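Local coordinates for protein putative citrate lyase (PDB 3QQW) that probably works as a magnesium-dependent lyase of the HpcH/HpaI aldolase and citrate lyase family, possibly cleaving (S)-citramalyl-CoA, at residues I89-S93 / V117-T121; E153-L158 / D179-H184; I170-F175 / I220-N225. All blocks are in the same frame, centred on the assembly; numbering follows the deposited sequence.

Contact 1 (I89-S93 / V117-T121); sequences IHDPS and VPKAT
Two puckered proline rings carry this contact, each set against backbone of the opposite segment. The CG and CD edge of P118 rests on the I89 carbonyl, with CG 3.2 Å from I89 O, and CD also approaches H90 O. In return the P92 ring lies against the 117-121 backbone: its CD meets P118 O at 3.1 Å, while CG reaches the methyl of A120, 4.0 Å from A120 CB, and more loosely V117 CG1. The flat group here, the D91 carboxylate, faces its own chain. S93 OG takes the syn lone pair of OD2, and S93 N comes to the same oxygen from above the carboxylate plane, making an Asx turn. A chi1 of 71°, with CG between backbone N and carbonyl carbon, turns the carboxylate back to S93; D91 CB touches K119 CB at 3.5 Å and P118 O at 3.2 Å. No direct polar bond links the segments, but a water within hydrogen-bonding distance of both D91 OD2 and K119 O can bridge them. The lysine tail runs on to salt bridges with E56 and D179. Both segments are loops leaving the C-terminal ends of neighbouring barrel strands 85-88 and 115-117; helix 97-107 covers I89, and helix 123-139 covers P92, V117 and A120.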
# COMPACT_ATOMS: atom_id res chain seq x y z
N ILE C 89 -10.42 23.66 -14.71
CA ILE C 89 -9.70 24.91 -14.58
C ILE C 89 -8.21 24.59 -14.60
O ILE C 89 -7.84 23.43 -14.62
CB ILE C 89 -10.16 25.62 -13.25
CG1 ILE C 89 -9.74 24.79 -11.98
CG2 ILE C 89 -11.70 25.88 -13.31
CD1 ILE C 89 -9.87 25.49 -10.64
N HIS C 90 -7.35 25.59 -14.58
CA HIS C 90 -5.90 25.44 -14.53
C HIS C 90 -5.45 24.96 -13.12
O HIS C 90 -6.21 25.08 -12.16
CB HIS C 90 -5.23 26.78 -14.90
CG HIS C 90 -5.36 27.11 -16.37
ND1 HIS C 90 -6.46 27.81 -16.87
CD2 HIS C 90 -4.55 26.78 -17.40
CE1 HIS C 90 -6.26 27.91 -18.17
NE2 HIS C 90 -5.12 27.32 -18.53
N ASP C 91 -4.22 24.42 -13.01
CA ASP C 91 -3.73 23.88 -11.77
C ASP C 91 -3.50 24.96 -10.68
O ASP C 91 -3.39 26.15 -11.02
CB ASP C 91 -2.46 23.05 -12.02
CG ASP C 91 -1.26 23.86 -12.38
OD1 ASP C 91 -1.03 24.08 -13.59
OD2 ASP C 91 -0.55 24.27 -11.46
N PRO C 92 -3.40 24.58 -9.38
CA PRO C 92 -3.26 25.59 -8.31
C PRO C 92 -2.01 26.47 -8.38
O PRO C 92 -1.95 27.49 -7.67
CB PRO C 92 -3.23 24.74 -7.03
CG PRO C 92 -3.96 23.48 -7.39
CD PRO C 92 -3.55 23.22 -8.81
N SER C 93 -1.02 26.11 -9.21
CA SER C 93 0.21 26.89 -9.34
C SER C 93 0.12 27.82 -10.53
O SER C 93 0.94 28.73 -10.67
CB SER C 93 1.42 25.96 -9.46
OG SER C 93 1.59 25.44 -10.77
N VAL C 117 -10.17 20.02 -10.78
CA VAL C 117 -8.94 20.68 -10.30
C VAL C 117 -7.75 19.77 -10.65
O VAL C 117 -7.63 18.65 -10.12
CB VAL C 117 -9.03 20.99 -8.79
CG1 VAL C 117 -7.77 21.67 -8.27
CG2 VAL C 117 -10.27 21.80 -8.46
N PRO C 118 -6.82 20.26 -11.48
CA PRO C 118 -5.70 19.40 -11.89
C PRO C 118 -4.39 19.69 -11.16
O PRO C 118 -4.19 20.76 -10.60
CB PRO C 118 -5.54 19.77 -13.36
CG PRO C 118 -5.89 21.22 -13.40
CD PRO C 118 -6.83 21.52 -12.25
N LYS C 119 -3.45 18.72 -11.26
CA LYS C 119 -2.06 18.84 -10.85
C LYS C 119 -1.80 19.44 -9.46
O LYS C 119 -0.75 20.07 -9.27
CB LYS C 119 -1.34 19.70 -11.90
CG LYS C 119 -0.72 18.93 -13.06
CD LYS C 119 -0.56 19.84 -14.28
CE LYS C 119 -0.63 19.10 -15.60
NZ LYS C 119 -1.97 18.51 -15.87
N ALA C 120 -2.69 19.23 -8.48
CA ALA C 120 -2.38 19.71 -7.12
C ALA C 120 -1.24 18.87 -6.58
O ALA C 120 -1.16 17.68 -6.90
CB ALA C 120 -3.59 19.63 -6.21
N THR C 121 -0.32 19.50 -5.86
CA THR C 121 0.87 18.81 -5.35
C THR C 121 0.75 18.50 -3.87
O THR C 121 1.63 17.86 -3.31
CB THR C 121 2.13 19.62 -5.65
OG1 THR C 121 2.00 20.91 -5.06
CG2 THR C 121 2.41 19.73 -7.14
O HOH W 1 0.23 22.56 -8.82

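Contact 2 (E153-L158 / D179-H184); sequences ETHGAL and DFVSGH
H155 and H184 both carry CG beside the backbone N, anti to the carbonyl carbon (chi1 -66° and -78°), and these turns swing the two imidazoles together. H155 points its CE1 edge at one face of H184, 3.3 Å from H184 NE2, in an edge-to-face pair with planes 58° apart. Its NE2 donates to G183 O at 2.7 Å; the oxygen lies near the imidazole plane, although the donor stands well above the G183 carbonyl plane. H184 is fixed from its other nitrogen, because ND1 donates to F180 O at 2.7 Å within the ring plane. H155 starts the helix after strand 148-152, and H184 follows the helix after strand 170-175, at the end of the TIM barrel where this fold keeps its active site. There E153 and D179, both predicted magnesium ligands, lie side by side with E153 OE1 2.9 Å from D179 OD2 and their carboxylate planes nearly perpendicular. Two acceptors so close are consistent with a shared cation site; the K119 backbone N hydrogen-bonds E153 OE2, and its NZ forms a salt bridge to D179 OD2. T154 N-caps the helix, its OG1 accepting from A157 N and also hydrogen-bonding A120 O. L158 CD2 packs obliquely on the F180 ring, 3.6 Å from F180 CZ, while H155 packs on A217 and H184 on L216 of a second subunit.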
# COMPACT_ATOMS: atom_id res chain seq x y z
N GLU C 153 -2.47 13.13 -9.55
CA GLU C 153 -1.50 12.92 -10.63
C GLU C 153 -0.09 13.42 -10.29
O GLU C 153 0.73 13.64 -11.18
CB GLU C 153 -2.01 13.57 -11.93
CG GLU C 153 -2.30 15.06 -11.87
CD GLU C 153 -3.04 15.59 -13.09
OE1 GLU C 153 -3.15 14.85 -14.09
OE2 GLU C 153 -3.52 16.74 -13.04
N THR C 154 0.18 13.60 -8.99
CA THR C 154 1.48 14.04 -8.50
C THR C 154 1.88 13.18 -7.32
O THR C 154 1.02 12.52 -6.74
CB THR C 154 1.49 15.52 -8.13
OG1 THR C 154 0.68 15.74 -6.99
CG2 THR C 154 1.07 16.42 -9.27
N HIS C 155 3.16 13.21 -6.95
CA HIS C 155 3.66 12.49 -5.78
C HIS C 155 2.97 13.00 -4.52
O HIS C 155 2.47 12.20 -3.74
CB HIS C 155 5.17 12.64 -5.63
CG HIS C 155 5.97 12.01 -6.71
ND1 HIS C 155 6.01 10.64 -6.86
CD2 HIS C 155 6.79 12.57 -7.63
CE1 HIS C 155 6.83 10.42 -7.89
NE2 HIS C 155 7.31 11.56 -8.38
N GLY C 156 2.92 14.32 -4.37
CA GLY C 156 2.29 14.96 -3.21
C GLY C 156 0.80 14.69 -3.07
O GLY C 156 0.32 14.42 -1.97
N ALA C 157 0.05 14.74 -4.19
CA ALA C 157 -1.38 14.45 -4.13
C ALA C 157 -1.62 12.96 -3.82
O ALA C 157 -2.60 12.64 -3.15
CB ALA C 157 -2.06 14.84 -5.43
N LEU C 158 -0.74 12.06 -4.29
CA LEU C 158 -0.89 10.64 -3.96
C LEU C 158 -0.54 10.43 -2.48
O LEU C 158 -1.30 9.79 -1.77
CB LEU C 158 -0.04 9.72 -4.87
CG LEU C 158 -0.12 8.22 -4.55
CD1 LEU C 158 -1.56 7.65 -4.77
CD2 LEU C 158 0.93 7.43 -5.32
N ASP C 179 0.54 12.55 -16.16
CA ASP C 179 1.27 13.51 -15.33
C ASP C 179 1.94 12.82 -14.15
O ASP C 179 3.00 13.25 -13.72
CB ASP C 179 0.36 14.64 -14.87
CG ASP C 179 -0.08 15.54 -16.02
OD1 ASP C 179 0.81 16.10 -16.72
OD2 ASP C 179 -1.31 15.65 -16.25
N PHE C 180 1.33 11.75 -13.65
CA PHE C 180 1.85 10.97 -12.54
C PHE C 180 3.14 10.29 -12.97
O PHE C 180 4.15 10.41 -12.26
CB PHE C 180 0.80 9.95 -12.03
CG PHE C 180 1.28 9.15 -10.85
CD1 PHE C 180 1.51 9.77 -9.61
CD2 PHE C 180 1.58 7.80 -10.98
CE1 PHE C 180 1.99 9.04 -8.53
CE2 PHE C 180 2.10 7.07 -9.91
CZ PHE C 180 2.28 7.69 -8.68
N VAL C 181 3.15 9.65 -14.15
CA VAL C 181 4.32 8.97 -14.70
C VAL C 181 5.45 9.99 -15.00
O VAL C 181 6.60 9.71 -14.68
CB VAL C 181 3.94 8.12 -15.96
CG1 VAL C 181 5.15 7.73 -16.78
CG2 VAL C 181 3.15 6.88 -15.55
N SER C 182 5.11 11.17 -15.55
CA SER C 182 6.09 12.22 -15.91
C SER C 182 6.90 12.74 -14.68
O SER C 182 8.05 13.16 -14.83
CB SER C 182 5.41 13.38 -16.64
OG SER C 182 4.82 14.29 -15.73
N GLY C 183 6.31 12.67 -13.49
CA GLY C 183 6.99 13.08 -12.26
C GLY C 183 7.94 12.05 -11.69
O GLY C 183 8.56 12.30 -10.66
N HIS C 184 8.09 10.88 -12.36
CA HIS C 184 8.94 9.79 -11.84
C HIS C 184 10.37 9.76 -12.41
O HIS C 184 11.04 8.74 -12.27
CB HIS C 184 8.25 8.43 -12.05
CG HIS C 184 7.18 8.18 -11.03
ND1 HIS C 184 5.93 8.77 -11.14
CD2 HIS C 184 7.22 7.44 -9.90
CE1 HIS C 184 5.26 8.37 -10.08
NE2 HIS C 184 5.99 7.56 -9.31

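Contact 3 (I170-F175 / I220-N225); sequences IEVLDF and IVPAHN
Strands 170-175 and 221-224 run parallel, their axes 4.7 Å apart at an angle of 30°, and four backbone hydrogen bonds tie them: V221 N to E171 O, L173 N to V221 O, A223 N to L173 O and F175 N to A223 O. The A223 N to L173 O bond is the shortest at 2.8 Å and the straightest. V172, D174, V221 and A223 share one face of the sheet. On it A223 CB sits in a corner between V172 CG1, 3.7 Å away, and D174 OD1, 3.3 Å away; D174 OD1 also hydrogen-bonds W253 NE1, and a water can reach D174 OD1 and, weakly, H224 O. I220, just before the strand, covers the start of 170-175. Its CG2 branch, anti to the backbone N (chi1 -67° for CG1), lies 3.8 Å from L173 CG, while its CD1 end reaches I170 CG2 at 3.9 Å. At the far end F175 and N225 run side by side, with N225 OD1 at the ring edge, 3.4 Å from F175 CD2, and N225 CB against F175 O. N225 ND2 hydrogen-bonds Q198 OE1. The pair is the sixth and seventh strands of the closed barrel: strand 148-152 flanks 170-175 on its other edge, strand 251-254 flanks 221-224, and F175, P222 and N225 lean on helix 202-217.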
# COMPACT_ATOMS: atom_id res chain seq x y z
N ILE C 170 -15.95 17.23 -2.52
CA ILE C 170 -15.30 16.39 -3.53
C ILE C 170 -16.25 15.24 -3.81
O ILE C 170 -16.76 14.59 -2.88
CB ILE C 170 -13.88 15.91 -3.12
CG1 ILE C 170 -12.94 17.12 -2.90
CG2 ILE C 170 -13.26 14.91 -4.16
CD1 ILE C 170 -11.58 16.74 -2.33
N GLU C 171 -16.53 15.00 -5.08
CA GLU C 171 -17.39 13.88 -5.45
C GLU C 171 -16.61 12.91 -6.34
O GLU C 171 -17.02 11.75 -6.46
CB GLU C 171 -18.71 14.32 -6.10
CG GLU C 171 -18.53 15.02 -7.43
CD GLU C 171 -19.80 15.29 -8.21
OE1 GLU C 171 -20.91 15.17 -7.64
OE2 GLU C 171 -19.67 15.67 -9.40
N VAL C 172 -15.49 13.35 -6.93
CA VAL C 172 -14.65 12.49 -7.76
C VAL C 172 -13.15 12.71 -7.45
O VAL C 172 -12.72 13.85 -7.25
CB VAL C 172 -14.90 12.65 -9.29
CG1 VAL C 172 -13.88 11.87 -10.11
CG2 VAL C 172 -16.30 12.26 -9.70
N LEU C 173 -12.38 11.60 -7.45
CA LEU C 173 -10.92 11.56 -7.46
C LEU C 173 -10.56 10.99 -8.80
O LEU C 173 -10.99 9.88 -9.15
CB LEU C 173 -10.29 10.77 -6.31
CG LEU C 173 -10.49 11.30 -4.88
CD1 LEU C 173 -9.67 10.48 -3.90
CD2 LEU C 173 -10.10 12.80 -4.75
N ASP C 174 -9.84 11.78 -9.62
CA ASP C 174 -9.45 11.37 -10.96
C ASP C 174 -8.04 10.89 -10.99
O ASP C 174 -7.15 11.59 -10.49
CB ASP C 174 -9.59 12.57 -11.94
CG ASP C 174 -10.99 13.03 -12.20
OD1 ASP C 174 -11.76 12.26 -12.75
OD2 ASP C 174 -11.27 14.22 -11.93
N PHE C 175 -7.79 9.75 -11.60
CA PHE C 175 -6.40 9.28 -11.73
C PHE C 175 -5.76 9.85 -13.00
O PHE C 175 -6.22 9.59 -14.11
CB PHE C 175 -6.31 7.76 -11.72
CG PHE C 175 -4.88 7.32 -11.57
CD1 PHE C 175 -4.20 7.50 -10.37
CD2 PHE C 175 -4.18 6.80 -12.66
CE1 PHE C 175 -2.85 7.15 -10.25
CE2 PHE C 175 -2.84 6.45 -12.54
CZ PHE C 175 -2.18 6.61 -11.33
N ILE C 220 -16.57 8.88 -2.20
CA ILE C 220 -16.17 9.60 -3.40
C ILE C 220 -16.04 8.59 -4.52
O ILE C 220 -15.59 7.47 -4.29
CB ILE C 220 -14.85 10.41 -3.15
CG1 ILE C 220 -15.10 11.55 -2.13
CG2 ILE C 220 -14.27 10.97 -4.44
CD1 ILE C 220 -13.85 12.09 -1.52
N VAL C 221 -16.44 8.99 -5.73
CA VAL C 221 -16.34 8.16 -6.91
C VAL C 221 -14.87 8.17 -7.42
O VAL C 221 -14.33 9.25 -7.71
CB VAL C 221 -17.34 8.62 -8.01
CG1 VAL C 221 -17.02 7.99 -9.36
CG2 VAL C 221 -18.77 8.33 -7.60
N PRO C 222 -14.22 6.99 -7.56
CA PRO C 222 -12.88 6.99 -8.17
C PRO C 222 -13.01 6.90 -9.70
O PRO C 222 -13.72 6.04 -10.20
CB PRO C 222 -12.21 5.75 -7.55
CG PRO C 222 -13.38 4.89 -7.01
CD PRO C 222 -14.67 5.63 -7.23
N ALA C 223 -12.35 7.83 -10.44
CA ALA C 223 -12.42 7.84 -11.90
C ALA C 223 -11.08 7.50 -12.53
O ALA C 223 -10.00 7.89 -12.04
CB ALA C 223 -12.91 9.17 -12.40
N HIS C 224 -11.16 6.68 -13.59
CA HIS C 224 -10.00 6.17 -14.30
C HIS C 224 -9.60 7.08 -15.45
O HIS C 224 -10.44 7.76 -16.02
CB HIS C 224 -10.29 4.75 -14.80
CG HIS C 224 -9.06 4.00 -15.22
ND1 HIS C 224 -8.82 3.68 -16.54
CD2 HIS C 224 -8.05 3.51 -14.46
CE1 HIS C 224 -7.66 3.05 -16.55
NE2 HIS C 224 -7.16 2.92 -15.33
N ASN C 225 -8.30 7.10 -15.79
CA ASN C 225 -7.69 7.83 -16.91
C ASN C 225 -8.23 7.26 -18.24
O ASN C 225 -8.78 6.16 -18.26
CB ASN C 225 -6.16 7.72 -16.86
CG ASN C 225 -5.69 6.31 -16.56
OD1 ASN C 225 -5.82 5.83 -15.43
ND2 ASN C 225 -5.17 5.62 -17.55
O HOH W 2 -9.66 10.27 -14.21

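Overall arrangement
All three contacts belong to one eight-stranded TIM barrel. Contact 1 joins the loops after its third and fourth strands, contact 2 the segments after its fifth and sixth, and contact 3 pairs the sixth and seventh strands directly. Centres of contacts 1 and 2 are about 12 Å apart and the two touch, through K119 with E153 and A120 with T154. The centre of contact 3 lies about 15 Å from the centres of the other two, and it meets contact 2 where F180 packs on F175. Along the chain contact 1 closes first, whereas contacts 2 and 3 alternate. Contact 2 holds the predicted magnesium ligands and contact 1 brings K119 beside them, while contact 3 belongs to the barrel sheet itself.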